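Local coordinates for protein manganese-containing pseudocatalase (Thermus thermophilus, PDB 2V8T) that probably breaks down hydrogen peroxide as a catalase, using a pair of manganese ions held inside each subunit, at residues 66-69 against 70-73; 38-41 against 42-46; 182-185 against 186-190; 151-154 against 155-159. One frame throughout, in Å; residues are numbered along the deposited sequence.

Each interaction is about two turns of a different helix, and together the four helices form the bundle of this ferritin-clan protein. Along the chain the order is interaction 2 (helix 36-49), interaction 1 (helix 57-85), interaction 4 (helix 144-166) and interaction 3 (helix 172-200). Helices that follow one another pair up: the centres of interactions 1 and 2 lie about 9 Å apart, as do those of 3 and 4, while 2 and 3 are about 16 Å apart and do not touch. Interactions 1, 3 and 4 supply manganese ligands; the helix of interaction 2 supplies Glu36, just before 38-41, and its Thr39 and Tyr43 line the site, which thus sits between all four helices.

Interaction 1 (66-69 against 70-73); sequences IATE and ELGH. With MN (manganese (II) ion), chain C; MN (manganese (II) ion), chain D.
Glu69 and His73, one helical turn apart, meet through a carboxylate and an imidazole whose planes are 81° apart. The contact is a weak hydrogen bond, His73 NE2 to Glu69 OE2, at 2.9 Å and with an N-H...O angle of only 129°. Glu69 reaches it because CG is anti to the backbone N (chi1 -178°) and the chain stays extended beyond. Stronger partners lie on helix 172-200: OE1 accepts from His188 NE2, and OE2 forms a salt bridge with Arg184.

Metal bonds hold the opposite end of the ring. His73 ND1 binds one manganese at 2.2 Å. Glu70 OE1 binds this same ion at 2.1 Å, and Glu70 OE2 binds the second manganese, also at 2.1 Å, so one carboxylate bridges the pair, as does a water. Glu36 of helix 36-49 completes the protein ligands of the first ion, Glu155 and His188 those of the second.

Glu70 N donates to Ile66 O at 3.0 Å, while the Glu69 carbonyl oxygen lies over one face of the His73 ring, 3.4 Å from His73 CD2. Ile66 runs alongside Glu70, with Ile66 CG2 3.9 Å from Glu70 OE2.

Glu69 is thus a second-shell residue touching a histidine ligand of each manganese. Its carboxylate probably polarises both rings and helps to fix their rotation, that of His73 only through a weak bond.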
# COMPACT_ATOMS: atom_id res chain seq x y z
N ILE A 66 -25.49 9.72 12.47
CA ILE A 66 -25.01 10.03 11.12
C ILE A 66 -24.22 8.83 10.57
O ILE A 66 -24.36 8.50 9.39
CB ILE A 66 -24.28 11.36 11.05
CG1 ILE A 66 -25.24 12.50 11.36
CG2 ILE A 66 -23.63 11.55 9.67
CD1 ILE A 66 -24.57 13.88 11.44
N ALA A 67 -23.44 8.14 11.42
CA ALA A 67 -22.77 6.93 10.95
C ALA A 67 -23.78 5.97 10.31
O ALA A 67 -23.52 5.33 9.29
CB ALA A 67 -22.07 6.23 12.11
N THR A 68 -24.92 5.79 10.99
CA THR A 68 -25.94 4.86 10.49
C THR A 68 -26.48 5.31 9.14
O THR A 68 -26.70 4.50 8.25
CB THR A 68 -27.06 4.71 11.53
OG1 THR A 68 -26.47 4.40 12.78
CG2 THR A 68 -28.01 3.60 11.13
N GLU A 69 -26.73 6.63 8.99
CA GLU A 69 -27.18 7.11 7.70
C GLU A 69 -26.14 6.78 6.60
O GLU A 69 -26.50 6.41 5.48
CB GLU A 69 -27.45 8.63 7.71
CG GLU A 69 -27.96 9.06 6.35
CD GLU A 69 -28.45 10.48 6.18
OE1 GLU A 69 -28.43 11.28 7.16
OE2 GLU A 69 -28.81 10.80 5.01
N GLU A 70 -24.84 6.94 6.92
CA GLU A 70 -23.83 6.70 5.89
C GLU A 70 -23.80 5.25 5.43
O GLU A 70 -23.37 4.98 4.28
CB GLU A 70 -22.43 7.13 6.37
CG GLU A 70 -22.26 8.56 6.85
CD GLU A 70 -22.46 9.68 5.83
OE1 GLU A 70 -23.03 9.44 4.80
OE2 GLU A 70 -22.10 10.83 6.16
N LEU A 71 -24.28 4.29 6.22
CA LEU A 71 -24.41 2.91 5.72
C LEU A 71 -25.29 2.88 4.48
O LEU A 71 -25.03 2.16 3.52
CB LEU A 71 -25.01 1.99 6.81
CG LEU A 71 -24.10 1.64 7.97
CD1 LEU A 71 -24.93 1.03 9.11
CD2 LEU A 71 -23.03 0.66 7.53
N GLY A 72 -26.43 3.59 4.53
CA GLY A 72 -27.29 3.64 3.39
C GLY A 72 -26.71 4.40 2.24
O GLY A 72 -27.13 4.23 1.08
N HIS A 73 -25.72 5.27 2.49
CA HIS A 73 -25.06 5.97 1.40
C HIS A 73 -24.06 5.09 0.67
O HIS A 73 -23.99 5.17 -0.56
CB HIS A 73 -24.43 7.26 1.87
CG HIS A 73 -25.39 8.25 2.36
ND1 HIS A 73 -24.98 9.53 2.72
CD2 HIS A 73 -26.74 8.16 2.56
CE1 HIS A 73 -26.08 10.14 3.14
NE2 HIS A 73 -27.16 9.35 3.05
MN MN C . -22.95 10.37 2.87
MN MN D . -22.22 12.68 5.13
O HOH W 1 -21.30 11.25 3.77
O HOH W 2 -23.33 11.93 1.32

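Interaction 2 (38-41 against 42-46); sequences STLM and NYMYQ
Asn42 folds back on Ser38 and binds its carbonyl twice. Asn42 N and Asn42 ND2 reach Ser38 O at 2.9 and 2.8 Å from opposite faces of the carbonyl plane, ND2 47° out of it. ND2 also donates to Tyr137 O, and OD1 accepts from Phe139 N, so bonds at both ends of the amide fix its rotation.

Equally tight, Tyr43 CG lies anti to the carbonyl carbon (chi1 -51°), laying the ring back over Thr39 O, which sits 3.1 Å above the Tyr43 ring plane, toward the rim. Thr39 CG2 is 3.8 Å from Tyr43 OH, a hydroxyl hydrogen-bonded to Glu155.

Packing is looser among the apolar side chains. Leu40 CD1 and Met44 CE approach to 4.0 Å, Leu40 packing toward helix 57-85 and Met44 toward the second subunit. Met41 SD lies at the edge of the Tyr45 ring, 5.2 Å from its centroid, a Met-aromatic contact that is less certain, since Met41 is modelled in two conformers. Met37 and Met41 of the second subunit bury this side too.

One helix of a ferritin-like bundle thus turns Thr39 and Tyr43 toward the dimanganese site and its thioethers toward a subunit interface.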
# COMPACT_ATOMS: atom_id res chain seq x y z
N SER A 38 -15.47 6.42 3.55
CA SER A 38 -14.72 7.21 4.51
C SER A 38 -15.62 7.91 5.51
O SER A 38 -15.33 7.88 6.71
CB SER A 38 -13.82 8.22 3.83
OG SER A 38 -12.79 7.50 3.17
N THR A 39 -16.67 8.57 5.06
CA THR A 39 -17.56 9.21 6.05
C THR A 39 -18.19 8.15 6.95
O THR A 39 -18.18 8.29 8.18
CB THR A 39 -18.55 10.13 5.37
OG1 THR A 39 -19.22 9.37 4.38
CG2 THR A 39 -17.86 11.33 4.76
N LEU A 40 -18.66 7.05 6.37
CA LEU A 40 -19.18 5.94 7.15
C LEU A 40 -18.20 5.52 8.21
O LEU A 40 -18.54 5.42 9.41
CB LEU A 40 -19.48 4.76 6.24
CG LEU A 40 -19.77 3.45 6.95
CD1 LEU A 40 -20.98 3.54 7.86
CD2 LEU A 40 -19.92 2.33 5.91
N MET A 41 -16.97 5.14 7.81
CA MET A 41 -16.10 4.49 8.76
C MET A 41 -15.52 5.47 9.77
O MET A 41 -15.27 5.10 10.93
CB MET A 41 -15.00 3.75 7.99
CG MET A 41 -15.54 2.54 7.18
SD MET A 41 -15.87 1.10 8.27
CE MET A 41 -17.07 0.11 7.35
N ASN A 42 -15.32 6.73 9.37
CA ASN A 42 -14.94 7.74 10.34
C ASN A 42 -15.98 7.81 11.48
O ASN A 42 -15.64 7.76 12.65
CB ASN A 42 -14.81 9.14 9.68
CG ASN A 42 -13.39 9.34 9.18
OD1 ASN A 42 -12.55 9.74 9.95
ND2 ASN A 42 -13.13 9.04 7.92
N TYR A 43 -17.25 7.99 11.08
CA TYR A 43 -18.27 8.20 12.14
C TYR A 43 -18.52 6.92 12.89
O TYR A 43 -18.79 6.95 14.11
CB TYR A 43 -19.52 8.77 11.53
CG TYR A 43 -19.29 9.98 10.66
CD1 TYR A 43 -18.19 10.84 10.78
CD2 TYR A 43 -20.20 10.27 9.64
CE1 TYR A 43 -17.97 11.86 9.89
CE2 TYR A 43 -20.02 11.31 8.75
CZ TYR A 43 -18.87 12.11 8.88
OH TYR A 43 -18.60 13.12 8.00
N MET A 44 -18.45 5.78 12.21
CA MET A 44 -18.66 4.51 12.89
C MET A 44 -17.62 4.33 13.98
O MET A 44 -17.94 4.06 15.14
CB MET A 44 -18.64 3.37 11.91
CG MET A 44 -19.16 2.13 12.41
SD MET A 44 -20.90 2.14 12.91
CE MET A 44 -21.55 2.24 11.61
N TYR A 45 -16.32 4.42 13.62
CA TYR A 45 -15.28 4.21 14.62
C TYR A 45 -15.29 5.30 15.68
O TYR A 45 -15.08 5.00 16.86
CB TYR A 45 -13.91 4.03 13.97
CG TYR A 45 -13.75 2.62 13.46
CD1 TYR A 45 -13.14 1.64 14.23
CD2 TYR A 45 -14.25 2.21 12.25
CE1 TYR A 45 -13.06 0.35 13.80
CE2 TYR A 45 -14.20 0.89 11.79
CZ TYR A 45 -13.58 -0.03 12.61
OH TYR A 45 -13.46 -1.35 12.19
N GLN A 46 -15.53 6.57 15.30
CA GLN A 46 -15.64 7.58 16.34
C GLN A 46 -16.75 7.22 17.32
O GLN A 46 -16.63 7.42 18.53
CB GLN A 46 -15.91 8.97 15.73
CG GLN A 46 -14.69 9.54 15.03
CD GLN A 46 -15.06 10.75 14.20
OE1 GLN A 46 -16.14 11.29 14.38
NE2 GLN A 46 -14.19 11.19 13.31

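Interaction 3 (182-185 against 186-190). With MN (manganese (II) ion), chain D.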
# COMPACT_ATOMS: atom_id res chain seq x y z
N LEU A 182 -25.68 15.46 -2.20
CA LEU A 182 -25.27 16.86 -1.94
C LEU A 182 -26.16 17.45 -0.85
O LEU A 182 -25.69 18.19 0.04
CB LEU A 182 -25.38 17.69 -3.20
CG LEU A 182 -24.31 17.43 -4.25
CD1 LEU A 182 -24.68 18.13 -5.54
CD2 LEU A 182 -22.92 17.86 -3.75
N VAL A 183 -27.46 17.17 -0.90
CA VAL A 183 -28.37 17.69 0.12
C VAL A 183 -28.09 17.04 1.47
O VAL A 183 -28.00 17.71 2.50
CB VAL A 183 -29.83 17.53 -0.35
CG1 VAL A 183 -30.78 17.94 0.80
CG2 VAL A 183 -30.04 18.38 -1.60
N ARG A 184 -27.92 15.70 1.49
CA ARG A 184 -27.62 15.03 2.76
C ARG A 184 -26.29 15.49 3.34
O ARG A 184 -26.16 15.68 4.55
CB ARG A 184 -27.63 13.52 2.59
CG ARG A 184 -28.96 12.94 2.08
CD ARG A 184 -30.18 13.46 2.82
NE ARG A 184 -30.05 13.17 4.25
CZ ARG A 184 -30.65 13.86 5.21
NH1 ARG A 184 -31.48 14.86 4.94
NH2 ARG A 184 -30.41 13.52 6.47
N GLY A 185 -25.29 15.71 2.46
CA GLY A 185 -23.99 16.17 2.97
C GLY A 185 -24.07 17.57 3.47
O GLY A 185 -23.34 17.97 4.39
N GLY A 186 -24.97 18.39 2.91
CA GLY A 186 -25.23 19.70 3.47
C GLY A 186 -25.78 19.61 4.87
O GLY A 186 -25.40 20.41 5.76
N VAL A 187 -26.70 18.68 5.12
CA VAL A 187 -27.23 18.46 6.45
C VAL A 187 -26.11 18.06 7.41
O VAL A 187 -26.00 18.59 8.50
CB VAL A 187 -28.35 17.39 6.43
CG1 VAL A 187 -28.72 16.95 7.83
CG2 VAL A 187 -29.56 17.97 5.67
N HIS A 188 -25.26 17.09 6.98
CA HIS A 188 -24.22 16.64 7.90
C HIS A 188 -23.22 17.74 8.21
O HIS A 188 -22.80 17.89 9.36
CB HIS A 188 -23.51 15.41 7.30
CG HIS A 188 -24.41 14.25 7.13
ND1 HIS A 188 -24.01 13.17 6.37
CD2 HIS A 188 -25.68 14.02 7.59
CE1 HIS A 188 -25.03 12.31 6.41
NE2 HIS A 188 -26.05 12.79 7.12
N ALA A 189 -22.78 18.50 7.19
CA ALA A 189 -21.87 19.61 7.45
C ALA A 189 -22.50 20.63 8.38
O ALA A 189 -21.87 21.16 9.30
CB ALA A 189 -21.44 20.28 6.15
N ALA A 190 -23.79 20.94 8.14
CA ALA A 190 -24.49 21.88 9.03
C ALA A 190 -24.56 21.34 10.45
O ALA A 190 -24.42 22.11 11.41
CB ALA A 190 -25.91 22.13 8.47
MN MN D . -22.22 12.68 5.13
O HOH W 1 -21.30 11.25 3.77
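Arg184 and Val187 lie side by side and point the same way, the arginine bent at chi2 and chi3 so that its guanidinium runs forward along the helix, beside the next turn. Val187 CB sits over one face of that group, toward its rim, and the valine methyls come up beneath the nitrogens: Val187 CG2 is 3.7 Å from Arg184 NH1, and Val187 CG1 is 4.1 Å from Arg184 NH2. The apolar branches cover part of one face of the flat group, while its polar edges are used by others, NH1 donating to Asn232 O.

His188 is turned differently. Its CG is anti to the carbonyl carbon (chi1 -64°), which swings the ring over the preceding turn, where Arg184 O lies 3.4 Å from His188 CG on one ring face. The same carbonyl, Arg184 O, accepts His188 N at 3.0 Å in the regular helical bond. From this position His188 ND1 binds a manganese at 2.2 Å. Arg184 passes the imidazole obliquely, with Arg184 NH2 4.5 Å from His188 NE2.

Between these two residues Gly185 has no side chain, and its CA packs against Glu155, another ligand of this ion.

Arginine and histidine therefore converge on one buried carboxylate, that of Glu69. The positive guanidinium probably balances its charge close to the metals, while the metal bond at ND1 and the hydrogen bond at NE2 together fix the rotation of the His188 ring.

Interaction 4 (151-154 against 155-159). With MN (manganese (II) ion), chain D.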
# COMPACT_ATOMS: atom_id res chain seq x y z
N ASN A 151 -14.58 16.20 10.93
CA ASN A 151 -15.80 15.74 10.25
C ASN A 151 -16.46 16.84 9.42
O ASN A 151 -17.01 16.58 8.35
CB ASN A 151 -16.80 15.22 11.25
CG ASN A 151 -16.30 13.96 11.98
OD1 ASN A 151 -15.31 13.34 11.58
ND2 ASN A 151 -17.03 13.58 13.03
N PHE A 152 -16.39 18.07 9.92
CA PHE A 152 -16.90 19.22 9.14
C PHE A 152 -16.13 19.32 7.82
O PHE A 152 -16.71 19.42 6.74
CB PHE A 152 -16.76 20.47 10.01
CG PHE A 152 -17.26 21.73 9.33
CD1 PHE A 152 -18.60 22.08 9.37
CD2 PHE A 152 -16.39 22.55 8.65
CE1 PHE A 152 -19.05 23.24 8.76
CE2 PHE A 152 -16.84 23.71 8.03
CZ PHE A 152 -18.16 24.05 8.11
N PHE A 153 -14.78 19.29 7.94
CA PHE A 153 -13.92 19.27 6.74
C PHE A 153 -14.27 18.09 5.82
O PHE A 153 -14.40 18.24 4.61
CB PHE A 153 -12.46 19.23 7.17
CG PHE A 153 -11.55 18.88 6.03
CD1 PHE A 153 -11.33 19.79 4.98
CD2 PHE A 153 -10.99 17.63 5.92
CE1 PHE A 153 -10.60 19.42 3.86
CE2 PHE A 153 -10.20 17.31 4.79
CZ PHE A 153 -10.04 18.23 3.76
N LEU A 154 -14.41 16.89 6.42
CA LEU A 154 -14.65 15.68 5.63
C LEU A 154 -15.91 15.86 4.79
O LEU A 154 -15.95 15.48 3.61
CB LEU A 154 -14.85 14.45 6.49
CG LEU A 154 -14.29 13.09 6.11
CD1 LEU A 154 -15.00 12.00 7.02
CD2 LEU A 154 -14.16 12.83 4.62
N GLU A 155 -16.99 16.38 5.37
CA GLU A 155 -18.20 16.55 4.63
C GLU A 155 -18.06 17.51 3.47
O GLU A 155 -18.62 17.28 2.40
CB GLU A 155 -19.39 16.96 5.53
CG GLU A 155 -19.84 15.84 6.46
CD GLU A 155 -20.62 14.70 5.81
OE1 GLU A 155 -21.30 14.89 4.78
OE2 GLU A 155 -20.68 13.59 6.42
N VAL A 156 -17.36 18.64 3.67
CA VAL A 156 -17.24 19.60 2.56
C VAL A 156 -16.22 19.11 1.50
O VAL A 156 -16.40 19.42 0.32
CB VAL A 156 -17.02 21.03 3.04
CG1 VAL A 156 -18.25 21.53 3.78
CG2 VAL A 156 -15.75 21.22 3.86
N ALA A 157 -15.20 18.36 1.90
CA ALA A 157 -14.30 17.74 0.92
C ALA A 157 -15.09 16.69 0.09
O ALA A 157 -14.99 16.64 -1.13
CB ALA A 157 -13.11 17.11 1.63
N ALA A 158 -15.88 15.88 0.78
CA ALA A 158 -16.72 14.89 0.09
C ALA A 158 -17.69 15.59 -0.86
O ALA A 158 -17.92 15.12 -1.97
CB ALA A 158 -17.48 14.04 1.10
N ARG A 159 -18.27 16.70 -0.43
CA ARG A 159 -19.17 17.47 -1.29
C ARG A 159 -18.46 17.93 -2.55
O ARG A 159 -19.00 17.88 -3.65
CB ARG A 159 -19.71 18.69 -0.54
CG ARG A 159 -20.75 19.45 -1.34
CD ARG A 159 -20.91 20.84 -0.87
NE ARG A 159 -22.02 21.51 -1.55
CZ ARG A 159 -21.97 22.74 -2.04
NH1 ARG A 159 -20.90 23.48 -1.93
NH2 ARG A 159 -23.01 23.22 -2.71
MN MN D . -22.22 12.68 5.13
O HOH W 1 -21.30 11.25 3.77
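From Asn151 to Ala158 the backbone is a regular alpha helix whose i to i+4 bonds include Glu155 N to Asn151 O at 3.0 Å and a short one, Ala157 N to Phe153 O at 2.8 Å, with the donor almost in line with the carbonyl. The side chains one turn apart pack on each other. Phe153 and Ala157 form a CH-pi contact: Ala157 CB stands over one face of the ring, toward the rim, 4.3 Å from the Phe153 centroid and 24° off the ring normal. Its nearest ring atom is Phe153 CZ, 3.9 Å from Ala157 CB. With CG anti to the backbone N (chi1 167°), the phenyl ring is brought alongside the next turn. Val156 leans on the same backbone, Val156 CG2 lying 3.4 Å from Phe153 O.

Glu155 faces the other way. Bent at chi2 (-74°), it keeps Glu155 CG against Asn151 O, 3.5 Å away, and grips one manganese with both oxygens, Glu155 OE1 at 2.4 Å and Glu155 OE2 at 2.2 Å. OE2 has a further partner in the Tyr43 hydroxyl, which helps to hold the carboxylate in its chelating pose.

The helix is enclosed on several sides. Toward helix 36-49, Asn151 donates to Gln46 and packs on Tyr43; toward helix 172-200, Glu155 touches Ala189 and Phe152 touches Leu196. Phe153 meets Phe139 and His150 of the third subunit edge-to-face, so helix 144-166 joins the metal-binding bundle to a subunit interface.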